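Local coordinates for protein thiamine phosphate pyrophosphorylase (Pyrococcus furiosus, PDB 1XI3) that probably condenses a thiazole phosphate with a hydroxymethylpyrimidine diphosphate to form thiamine phosphate, in a magnesium-dependent step of thiamine biosynthesis, at residues A[77-82]-A[88-93]. Sequence-based numbering, arbitrary orientation.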
loop_
_atom_site.group_PDB
_atom_site.type_symbol
_atom_site.label_atom_id
_atom_site.label_comp_id
_atom_site.label_asym_id
_atom_site.label_seq_id
_atom_site.Cartn_x
_atom_site.Cartn_y
_atom_site.Cartn_z
ATOM N N ASP A 77 -6.442 -2.352 5.428
ATOM C CA ASP A 77 -5.287 -2.961 4.714
ATOM C C ASP A 77 -4.035 -2.106 4.796
ATOM O O ASP A 77 -3.021 -2.517 5.381
ATOM C CB ASP A 77 -5.739 -3.207 3.249
ATOM C CG ASP A 77 -4.721 -3.900 2.346
ATOM O OD1 ASP A 77 -5.160 -4.258 1.201
ATOM O OD2 ASP A 77 -3.543 -4.064 2.675
ATOM N N ARG A 78 -4.110 -0.914 4.226
ATOM C CA ARG A 78 -2.920 -0.156 3.821
ATOM C C ARG A 78 -2.218 0.561 4.970
ATOM O O ARG A 78 -2.601 1.677 5.360
ATOM C CB ARG A 78 -3.285 0.840 2.656
ATOM C CG ARG A 78 -3.746 0.144 1.391
ATOM C CD ARG A 78 -2.534 -0.502 0.693
ATOM N NE ARG A 78 -1.624 0.525 0.239
ATOM C CZ ARG A 78 -1.733 1.150 -0.935
ATOM N NH1 ARG A 78 -2.664 0.824 -1.786
ATOM N NH2 ARG A 78 -0.902 2.107 -1.234
ATOM N N VAL A 79 -1.149 -0.068 5.485
ATOM C CA VAL A 79 -0.349 0.492 6.584
ATOM C C VAL A 79 0.393 1.785 6.131
ATOM O O VAL A 79 0.574 2.732 6.909
ATOM C CB VAL A 79 0.629 -0.546 7.088
ATOM C CG1 VAL A 79 1.596 0.055 8.092
ATOM C CG2 VAL A 79 -0.091 -1.747 7.652
ATOM N N ASP A 80 0.809 1.829 4.870
ATOM C CA ASP A 80 1.479 3.024 4.316
ATOM C C ASP A 80 0.555 4.218 4.406
ATOM O O ASP A 80 0.945 5.306 4.872
ATOM C CB ASP A 80 1.963 2.838 2.873
ATOM C CG ASP A 80 0.887 2.345 1.909
ATOM O OD1 ASP A 80 -0.001 1.581 2.326
ATOM O OD2 ASP A 80 0.982 2.713 0.697
ATOM N N VAL A 81 -0.674 4.017 3.958
ATOM C CA VAL A 81 -1.665 5.094 3.991
ATOM C C VAL A 81 -1.976 5.512 5.436
ATOM O O VAL A 81 -1.984 6.690 5.748
ATOM C CB VAL A 81 -2.907 4.709 3.227
ATOM C CG1 VAL A 81 -3.997 5.799 3.362
ATOM C CG2 VAL A 81 -2.556 4.482 1.735
ATOM N N ALA A 82 -2.197 4.526 6.302
ATOM C CA ALA A 82 -2.461 4.772 7.712
ATOM C C ALA A 82 -1.339 5.615 8.313
ATOM O O ALA A 82 -1.588 6.581 9.006
ATOM C CB ALA A 82 -2.634 3.462 8.467
ATOM N N ASP A 88 -5.404 6.464 13.408
ATOM C CA ASP A 88 -5.292 5.790 14.676
ATOM C C ASP A 88 -4.884 4.322 14.513
ATOM O O ASP A 88 -4.225 3.766 15.393
ATOM C CB ASP A 88 -6.570 5.907 15.457
ATOM C CG ASP A 88 -6.930 7.378 15.739
ATOM O OD1 ASP A 88 -6.128 8.063 16.428
ATOM O OD2 ASP A 88 -7.947 7.835 15.249
ATOM N N GLY A 89 -5.293 3.711 13.388
ATOM C CA GLY A 89 -5.016 2.292 13.205
ATOM C C GLY A 89 -5.258 1.797 11.815
ATOM O O GLY A 89 -5.591 2.547 10.895
ATOM N N VAL A 90 -5.080 0.489 11.683
ATOM C CA VAL A 90 -5.266 -0.210 10.409
ATOM C C VAL A 90 -6.046 -1.505 10.706
ATOM O O VAL A 90 -5.879 -2.106 11.770
ATOM C CB VAL A 90 -3.907 -0.541 9.743
ATOM C CG1 VAL A 90 -3.050 -1.430 10.663
ATOM C CG2 VAL A 90 -4.096 -1.132 8.364
ATOM N N GLN A 91 -6.915 -1.880 9.784
ATOM C CA GLN A 91 -7.647 -3.150 9.851
ATOM C C GLN A 91 -6.956 -4.136 8.909
ATOM O O GLN A 91 -6.698 -3.794 7.742
ATOM C CB GLN A 91 -9.101 -2.947 9.390
ATOM C CG GLN A 91 -9.950 -4.200 9.490
ATOM C CD GLN A 91 -10.316 -4.483 10.889
ATOM O OE1 GLN A 91 -10.322 -3.567 11.741
ATOM N NE2 GLN A 91 -10.626 -5.757 11.181
ATOM N N LEU A 92 -6.694 -5.335 9.407
ATOM C CA LEU A 92 -5.951 -6.342 8.647
ATOM C C LEU A 92 -6.702 -7.670 8.595
ATOM O O LEU A 92 -7.075 -8.209 9.624
ATOM C CB LEU A 92 -4.580 -6.591 9.278
ATOM C CG LEU A 92 -3.645 -5.389 9.368
ATOM C CD1 LEU A 92 -2.432 -5.749 10.204
ATOM C CD2 LEU A 92 -3.257 -4.874 8.023
ATOM N N GLY A 93 -6.827 -8.180 7.377
ATOM C CA GLY A 93 -7.450 -9.466 7.090
ATOM C C GLY A 93 -6.448 -10.464 6.536
ATOM O O GLY A 93 -5.258 -10.193 6.394
#
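With CG1 of Val90 wedged between the backbone N and the carbonyl carbon (chi1 59°), CG2 is left facing the carbonyl of Asp77, just ahead of helix 79-85, while Leu92, with CG anti to its carbonyl carbon (chi1 -60°), brings CD2 in beside it. This is a beta-alpha-beta unit of the TIM barrel: strand 72-76 runs into helix 79-85, and the chain returns as the neighbouring parallel strand 89-92. Both methyls reach the carbonyl of the turn, with Val90 CG2 3.5 Å from Asp77 O and Leu92 CD2 also 3.5 Å from that oxygen. The same Val90 methyl also meets Val79 CG2, at 4.1 Å, and about a turn further on Ala82 CB lies over Val90 CB at 4.4 Å, seating the first helical turn on the strand. Arg78, at the N-cap position, grips Asp80 side-on through NE and NH2, close to the second subunit. The side chain of Asp77, just past strand 72-76 and level with Leu92, leaves its backbone heading away from strand 89-92; it is a predicted magnesium ligand beside Asp96, and its OD2 is hydrogen-bonded to Thr52 OG1 of the second subunit. What ties its backbone to the strand is a nearly straight hydrogen bond from Asp77 N to Gln91 O, 2.7 Å long.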